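Side-chain contacts in sensor protein (Haloarcula marismortui ATCC 43049, PDB 3BWL), which probably works as a phosphorelay sensor histidine kinase, passing phosphate from ATP to a protein histidine, and is represented here by its ligand-binding PAS domain: residues A[60-65]-A[72-77]; A[29-34]-A[91-96]. All coordinates share one frame; numbering follows the deposited sequence.

Overall arrangement
Both contacts belong to one PAS domain and meet the same indole-3-carbaldehyde, with their centres about 10 Å apart. Along the chain, strand 29-33 comes first, then loop 60-65, helix 71-79 and strand 86-94, so both segments of interaction 1 fall between those of interaction 2. The five-stranded antiparallel sheet has the order 2-1-5-4-3; strands 29-33 and 86-94 are separated in it by strands 115-124 and 100-112, and interaction 2 joins them through side chains alone. Interaction 1 packs the loop on the helix. The two meet where F65 O lies 3.0 Å from E94 N, a probable hydrogen bond; together they give five of the eleven pocket residues, from loop, helix and sheet.

Interaction 1: residues A[60-65]-A[72-77]; sequences RSIWEF and EDVQTQ. With MG (magnesium ion), chain E; I3A (1H-indole-3-carbaldehyde), chain F.
In the helical part of the PAS fold that faces the ligand pocket, I62 and W63 of loop 60-65 pack on V74 of helix 71-79. The contact is apolar. I62 divides its branches between two partners: CG1, anti to the backbone N (chi1 -165°), lies against one face of the bound indole-3-carbaldehyde, 3.4 Å from ligand atom C3, while CG2 meets V74 CG1 at 3.6 Å. The side chains of I62 and V74 cross at about a right angle. V74 also abuts the edge of the W63 ring, its CB lying near the ring plane and 3.7 Å from W63 CE3. S61 CB lies over one face of the W63 ring, near its rim. The loop is braced locally, because S61 N donates an almost straight bond to E64 OE2 (2.9 Å, 176°) on the anti side of the carboxylate, tilted out of its plane. Next to V74 on the helix, D73 binds a magnesium ion through OD1 at 2.1 Å, and five waters complete the six ligands; OD2 accepts from D70 N and from one of those waters. On the pocket side Q77 CG lies 4.0 Å from I3A C6, and D66 hydrogen-bonds the ligand. Loop and helix thus form one wall of a PAS ligand pocket.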
loop_
_atom_site.group_PDB
_atom_site.type_symbol
_atom_site.label_atom_id
_atom_site.label_comp_id
_atom_site.label_asym_id
_atom_site.label_seq_id
_atom_site.Cartn_x
_atom_site.Cartn_y
_atom_site.Cartn_z
ATOM N N ARG A 60 -2.843 3.129 -20.600
ATOM C CA ARG A 60 -4.262 3.468 -20.779
ATOM C C ARG A 60 -4.672 4.571 -19.797
ATOM O O ARG A 60 -3.930 4.888 -18.848
ATOM C CB ARG A 60 -5.147 2.242 -20.545
ATOM C CG ARG A 60 -5.007 1.118 -21.562
ATOM C CD ARG A 60 -6.382 0.620 -21.940
ATOM N NE ARG A 60 -6.481 -0.831 -22.027
ATOM C CZ ARG A 60 -7.628 -1.501 -22.139
ATOM N NH1 ARG A 60 -8.790 -0.851 -22.201
ATOM N NH2 ARG A 60 -7.610 -2.822 -22.196
ATOM N N SER A 61 -5.859 5.145 -20.021
ATOM C CA SER A 61 -6.363 6.186 -19.136
ATOM C C SER A 61 -7.318 5.555 -18.121
ATOM O O SER A 61 -8.075 4.603 -18.428
ATOM C CB SER A 61 -7.049 7.293 -19.935
ATOM O OG SER A 61 -6.113 7.799 -20.894
ATOM N N ILE A 62 -7.328 6.119 -16.928
ATOM C CA ILE A 62 -8.143 5.506 -15.863
ATOM C C ILE A 62 -9.655 5.495 -16.156
ATOM O O ILE A 62 -10.387 4.573 -15.689
ATOM C CB ILE A 62 -7.821 6.117 -14.475
ATOM C CG1 ILE A 62 -8.373 5.254 -13.320
ATOM C CG2 ILE A 62 -8.321 7.589 -14.414
ATOM C CD1 ILE A 62 -7.716 3.867 -13.158
ATOM N N TRP A 63 -10.145 6.473 -16.924
ATOM C CA TRP A 63 -11.588 6.485 -17.238
ATOM C C TRP A 63 -11.977 5.301 -18.127
ATOM O O TRP A 63 -13.166 5.042 -18.283
ATOM C CB TRP A 63 -11.998 7.787 -17.923
ATOM C CG TRP A 63 -11.195 8.118 -19.139
ATOM C CD1 TRP A 63 -11.416 7.662 -20.402
ATOM C CD2 TRP A 63 -10.092 9.037 -19.227
ATOM N NE1 TRP A 63 -10.496 8.198 -21.266
ATOM C CE2 TRP A 63 -9.687 9.068 -20.575
ATOM C CE3 TRP A 63 -9.416 9.832 -18.297
ATOM C CZ2 TRP A 63 -8.635 9.877 -21.028
ATOM C CZ3 TRP A 63 -8.329 10.632 -18.746
ATOM C CH2 TRP A 63 -7.962 10.648 -20.098
ATOM N N GLU A 64 -10.987 4.601 -18.705
ATOM C CA GLU A 64 -11.313 3.421 -19.527
ATOM C C GLU A 64 -11.764 2.252 -18.655
ATOM O O GLU A 64 -12.424 1.314 -19.153
ATOM C CB GLU A 64 -10.130 2.979 -20.410
ATOM C CG GLU A 64 -9.662 4.050 -21.367
ATOM C CD GLU A 64 -8.525 3.578 -22.270
ATOM O OE1 GLU A 64 -8.735 2.607 -23.035
ATOM O OE2 GLU A 64 -7.433 4.187 -22.230
ATOM N N PHE A 65 -11.414 2.312 -17.361
ATOM C CA PHE A 65 -11.676 1.233 -16.406
ATOM C C PHE A 65 -12.763 1.570 -15.377
ATOM O O PHE A 65 -13.319 0.678 -14.823
ATOM C CB PHE A 65 -10.383 0.895 -15.630
ATOM C CG PHE A 65 -9.317 0.368 -16.517
ATOM C CD1 PHE A 65 -9.335 -0.961 -16.918
ATOM C CD2 PHE A 65 -8.354 1.232 -17.038
ATOM C CE1 PHE A 65 -8.381 -1.457 -17.772
ATOM C CE2 PHE A 65 -7.409 0.765 -17.918
ATOM C CZ PHE A 65 -7.404 -0.588 -18.276
ATOM N N GLU A 72 -13.590 13.727 -18.967
ATOM C CA GLU A 72 -13.808 15.016 -18.341
ATOM C C GLU A 72 -13.947 14.910 -16.809
ATOM O O GLU A 72 -13.442 15.756 -16.068
ATOM C CB GLU A 72 -15.053 15.674 -18.939
ATOM C CG GLU A 72 -15.377 17.001 -18.327
ATOM C CD GLU A 72 -16.629 17.620 -18.919
ATOM O OE1 GLU A 72 -17.637 16.905 -19.235
ATOM O OE2 GLU A 72 -16.607 18.856 -19.065
ATOM N N ASP A 73 -14.629 13.878 -16.327
ATOM C CA ASP A 73 -14.755 13.688 -14.875
ATOM C C ASP A 73 -13.412 13.473 -14.221
ATOM O O ASP A 73 -13.137 14.033 -13.173
ATOM C CB ASP A 73 -15.635 12.473 -14.568
ATOM C CG ASP A 73 -17.095 12.670 -14.995
ATOM O OD1 ASP A 73 -17.601 13.796 -14.827
ATOM O OD2 ASP A 73 -17.723 11.690 -15.422
ATOM N N VAL A 74 -12.577 12.652 -14.860
ATOM C CA VAL A 74 -11.220 12.392 -14.343
ATOM C C VAL A 74 -10.370 13.666 -14.346
ATOM O O VAL A 74 -9.742 14.013 -13.331
ATOM C CB VAL A 74 -10.494 11.241 -15.086
ATOM C CG1 VAL A 74 -8.972 11.117 -14.570
ATOM C CG2 VAL A 74 -11.260 9.913 -14.941
ATOM N N GLN A 75 -10.368 14.392 -15.458
ATOM C CA GLN A 75 -9.589 15.632 -15.590
ATOM C C GLN A 75 -9.942 16.617 -14.483
ATOM O O GLN A 75 -9.076 17.180 -13.822
ATOM C CB GLN A 75 -9.820 16.245 -16.975
ATOM C CG GLN A 75 -9.114 15.462 -18.090
ATOM C CD GLN A 75 -9.741 15.605 -19.476
ATOM O OE1 GLN A 75 -10.386 16.615 -19.807
ATOM N NE2 GLN A 75 -9.541 14.579 -20.303
ATOM N N THR A 76 -11.239 16.810 -14.284
ATOM C CA THR A 76 -11.758 17.722 -13.255
ATOM C C THR A 76 -11.358 17.239 -11.855
ATOM O O THR A 76 -10.888 18.031 -11.027
ATOM C CB THR A 76 -13.295 17.814 -13.330
ATOM O OG1 THR A 76 -13.674 18.307 -14.631
ATOM C CG2 THR A 76 -13.818 18.780 -12.253
ATOM N N GLN A 77 -11.538 15.942 -11.581
ATOM C CA GLN A 77 -11.124 15.396 -10.288
ATOM C C GLN A 77 -9.646 15.695 -9.982
ATOM O O GLN A 77 -9.322 16.218 -8.902
ATOM C CB GLN A 77 -11.340 13.873 -10.261
ATOM C CG GLN A 77 -11.089 13.203 -8.899
ATOM C CD GLN A 77 -12.205 13.442 -7.901
ATOM O OE1 GLN A 77 -12.687 14.565 -7.749
ATOM N NE2 GLN A 77 -12.637 12.384 -7.224
HETATM MG MG MG E . -19.192 14.770 -15.737
HETATM O O I3A F . -6.738 6.052 -9.737
HETATM C "C3'" I3A F . -7.749 5.358 -9.748
HETATM C C3 I3A F . -9.088 5.984 -10.028
HETATM C C2 I3A F . -10.249 5.170 -10.126
HETATM N N I3A F . -11.231 6.088 -10.413
HETATM C C8 I3A F . -10.741 7.357 -10.516
HETATM C C9 I3A F . -9.366 7.338 -10.302
HETATM C C4 I3A F . -8.616 8.533 -10.330
HETATM C C5 I3A F . -9.274 9.755 -10.630
HETATM C C6 I3A F . -10.656 9.771 -10.883
HETATM C C7 I3A F . -11.387 8.568 -10.813
HETATM O O HOH W 1 -18.105 14.706 -17.527
HETATM O O HOH W 2 -20.050 12.851 -16.218
HETATM O O HOH W 3 -20.424 14.788 -13.913
HETATM O O HOH W 4 -20.554 15.882 -16.990
HETATM O O HOH W 5 -18.325 16.626 -15.002
#

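Interaction 2: residues A[29-34]-A[91-96]; sequences MIDVLD and GLYERR. With I3A (1H-indole-3-carbaldehyde), chain F.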
loop_
_atom_site.group_PDB
_atom_site.type_symbol
_atom_site.label_atom_id
_atom_site.label_comp_id
_atom_site.label_asym_id
_atom_site.label_seq_id
_atom_site.Cartn_x
_atom_site.Cartn_y
_atom_site.Cartn_z
HETATM N N MSE A 29 -5.966 -2.677 -4.255
HETATM C CA MSE A 29 -5.402 -2.376 -5.585
HETATM C C MSE A 29 -4.660 -1.048 -5.519
HETATM O O MSE A 29 -5.122 -0.118 -4.813
HETATM C CB MSE A 29 -6.541 -2.246 -6.587
HETATM C CG MSE A 29 -7.418 -3.495 -6.626
HETATM SE SE MSE A 29 -9.104 -3.185 -7.511
HETATM C CE MSE A 29 -8.477 -2.667 -9.245
ATOM N N ILE A 30 -3.523 -0.952 -6.239
ATOM C CA ILE A 30 -2.769 0.295 -6.316
ATOM C C ILE A 30 -2.511 0.687 -7.781
ATOM O O ILE A 30 -2.099 -0.146 -8.590
ATOM C CB ILE A 30 -1.408 0.131 -5.642
ATOM C CG1 ILE A 30 -1.587 -0.330 -4.193
ATOM C CG2 ILE A 30 -0.618 1.500 -5.731
ATOM C CD1 ILE A 30 -0.215 -0.591 -3.441
ATOM N N ASP A 31 -2.761 1.944 -8.133
ATOM C CA ASP A 31 -2.316 2.432 -9.422
ATOM C C ASP A 31 -1.708 3.808 -9.196
ATOM O O ASP A 31 -2.022 4.493 -8.183
ATOM C CB ASP A 31 -3.460 2.495 -10.452
ATOM C CG ASP A 31 -4.581 3.449 -10.043
ATOM O OD1 ASP A 31 -5.540 3.017 -9.356
ATOM O OD2 ASP A 31 -4.534 4.646 -10.473
ATOM N N VAL A 32 -0.803 4.163 -10.100
ATOM C CA VAL A 32 -0.146 5.472 -10.129
ATOM C C VAL A 32 -0.526 6.151 -11.443
ATOM O O VAL A 32 -0.383 5.532 -12.516
ATOM C CB VAL A 32 1.419 5.334 -10.018
ATOM C CG1 VAL A 32 2.076 6.721 -10.026
ATOM C CG2 VAL A 32 1.773 4.607 -8.714
ATOM N N LEU A 33 -0.998 7.396 -11.350
ATOM C CA LEU A 33 -1.461 8.149 -12.537
ATOM C C LEU A 33 -0.608 9.381 -12.735
ATOM O O LEU A 33 -0.047 9.927 -11.780
ATOM C CB LEU A 33 -2.922 8.626 -12.384
ATOM C CG LEU A 33 -3.973 7.582 -12.026
ATOM C CD1 LEU A 33 -5.327 8.312 -11.974
ATOM C CD2 LEU A 33 -3.946 6.420 -13.067
ATOM N N ASP A 34 -0.489 9.825 -13.975
ATOM C CA ASP A 34 0.057 11.163 -14.181
ATOM C C ASP A 34 -1.086 12.182 -14.172
ATOM O O ASP A 34 -2.259 11.806 -13.999
ATOM C CB ASP A 34 0.933 11.240 -15.440
ATOM C CG ASP A 34 0.143 11.148 -16.731
ATOM O OD1 ASP A 34 -1.093 11.339 -16.720
ATOM O OD2 ASP A 34 0.801 10.938 -17.787
ATOM N N GLY A 91 -15.867 4.707 -6.934
ATOM C CA GLY A 91 -15.736 4.406 -8.357
ATOM C C GLY A 91 -16.346 3.049 -8.624
ATOM O O GLY A 91 -16.806 2.384 -7.681
ATOM N N LEU A 92 -16.340 2.645 -9.878
ATOM C CA LEU A 92 -16.933 1.365 -10.268
ATOM C C LEU A 92 -16.111 0.755 -11.403
ATOM O O LEU A 92 -16.279 1.127 -12.577
ATOM C CB LEU A 92 -18.427 1.526 -10.668
ATOM C CG LEU A 92 -19.114 0.241 -11.119
ATOM C CD1 LEU A 92 -19.478 -0.637 -9.895
ATOM C CD2 LEU A 92 -20.415 0.638 -11.895
ATOM N N TYR A 93 -15.193 -0.146 -11.058
ATOM C CA TYR A 93 -14.331 -0.743 -12.067
ATOM C C TYR A 93 -15.078 -1.783 -12.894
ATOM O O TYR A 93 -15.925 -2.489 -12.377
ATOM C CB TYR A 93 -13.116 -1.421 -11.421
ATOM C CG TYR A 93 -12.104 -0.446 -10.838
ATOM C CD1 TYR A 93 -11.622 0.624 -11.605
ATOM C CD2 TYR A 93 -11.588 -0.624 -9.556
ATOM C CE1 TYR A 93 -10.679 1.500 -11.084
ATOM C CE2 TYR A 93 -10.630 0.250 -9.004
ATOM C CZ TYR A 93 -10.204 1.322 -9.777
ATOM O OH TYR A 93 -9.286 2.192 -9.259
ATOM N N GLU A 94 -14.738 -1.825 -14.168
ATOM C CA GLU A 94 -15.216 -2.856 -15.081
ATOM C C GLU A 94 -14.090 -3.844 -15.299
ATOM O O GLU A 94 -12.994 -3.476 -15.786
ATOM C CB GLU A 94 -15.589 -2.221 -16.406
ATOM C CG GLU A 94 -16.303 -3.171 -17.348
ATOM C CD GLU A 94 -16.738 -2.447 -18.615
ATOM O OE1 GLU A 94 -15.916 -1.696 -19.198
ATOM O OE2 GLU A 94 -17.905 -2.601 -19.022
ATOM N N ARG A 95 -14.338 -5.091 -14.913
ATOM C CA ARG A 95 -13.388 -6.155 -15.149
ATOM C C ARG A 95 -13.328 -6.555 -16.639
ATOM O O ARG A 95 -14.280 -6.276 -17.422
ATOM C CB ARG A 95 -13.741 -7.391 -14.315
ATOM C CG ARG A 95 -13.816 -7.124 -12.784
ATOM C CD ARG A 95 -13.608 -8.456 -12.082
ATOM N NE ARG A 95 -13.710 -8.318 -10.634
ATOM C CZ ARG A 95 -14.852 -8.224 -9.947
ATOM N NH1 ARG A 95 -16.034 -8.201 -10.569
ATOM N NH2 ARG A 95 -14.809 -8.099 -8.599
ATOM N N ARG A 96 -12.260 -7.275 -17.001
ATOM C CA ARG A 96 -12.143 -7.772 -18.385
ATOM C C ARG A 96 -13.377 -8.541 -18.846
ATOM O O ARG A 96 -13.837 -8.387 -19.991
ATOM C CB ARG A 96 -10.921 -8.649 -18.545
ATOM C CG ARG A 96 -10.508 -8.842 -20.017
ATOM C CD ARG A 96 -9.144 -9.555 -20.038
ATOM N NE ARG A 96 -8.517 -9.572 -21.357
ATOM C CZ ARG A 96 -8.862 -10.415 -22.331
ATOM N NH1 ARG A 96 -8.229 -10.373 -23.506
ATOM N NH2 ARG A 96 -9.852 -11.289 -22.140
HETATM O O I3A F . -6.738 6.052 -9.737
HETATM C "C3'" I3A F . -7.749 5.358 -9.748
HETATM C C3 I3A F . -9.088 5.984 -10.028
HETATM C C2 I3A F . -10.249 5.170 -10.126
HETATM N N I3A F . -11.231 6.088 -10.413
HETATM C C8 I3A F . -10.741 7.357 -10.516
HETATM C C9 I3A F . -9.366 7.338 -10.302
HETATM C C4 I3A F . -8.616 8.533 -10.330
HETATM C C5 I3A F . -9.274 9.755 -10.630
HETATM C C6 I3A F . -10.656 9.771 -10.883
HETATM C C7 I3A F . -11.387 8.568 -10.813
#
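Selenomethionine M29 and D31 of strand 29-33 reach Y93 of strand 86-94 across the inner face of the PAS sheet, beside the bound indole-3-carbaldehyde. The two strands are not sheet neighbours: the nearest CA atoms, those of M29 and Y93, are 11.2 Å apart, and side chains bridge the distance. M29 runs out extended through chi2 and then bends at chi3 (60°), which brings its terminal methyl back against the tyrosine. CE sits 3.6 Å from Y93 CE2, and SE lies 5.0 Å from the ring centroid, 59° off the normal, an oblique Met-aromatic contact. The two side chains slide past each other in opposite directions, and the methyl and selenium meet the CD2-CE2 side of the ring, while CE1 and the tip atom CZ approach I3A C2. F46 and L50 of helix 44-50 also pack on M29, keeping this corner buried. The hydroxyl of Y93 is hydrogen-bonded to S122 OG, which probably fixes the ring's tip, and Y93 OH also comes 3.2 Å from I3A C2. D31 has its CG between the backbone N and the carbonyl carbon (chi1 62°), a rotamer that directs the carboxylate at the aldehyde. There D31 OD1 is 3.8 Å from Y93 OH, and D31 OD2 lies 2.7 Å from the aldehyde oxygen, I3A O; two oxygens this close suggest that the acid probably holds a proton. F46 and A120 also touch D31. L33, two residues further along the strand, touches the ligand's aldehyde end, where its CD1 approaches I3A O at 3.5 Å.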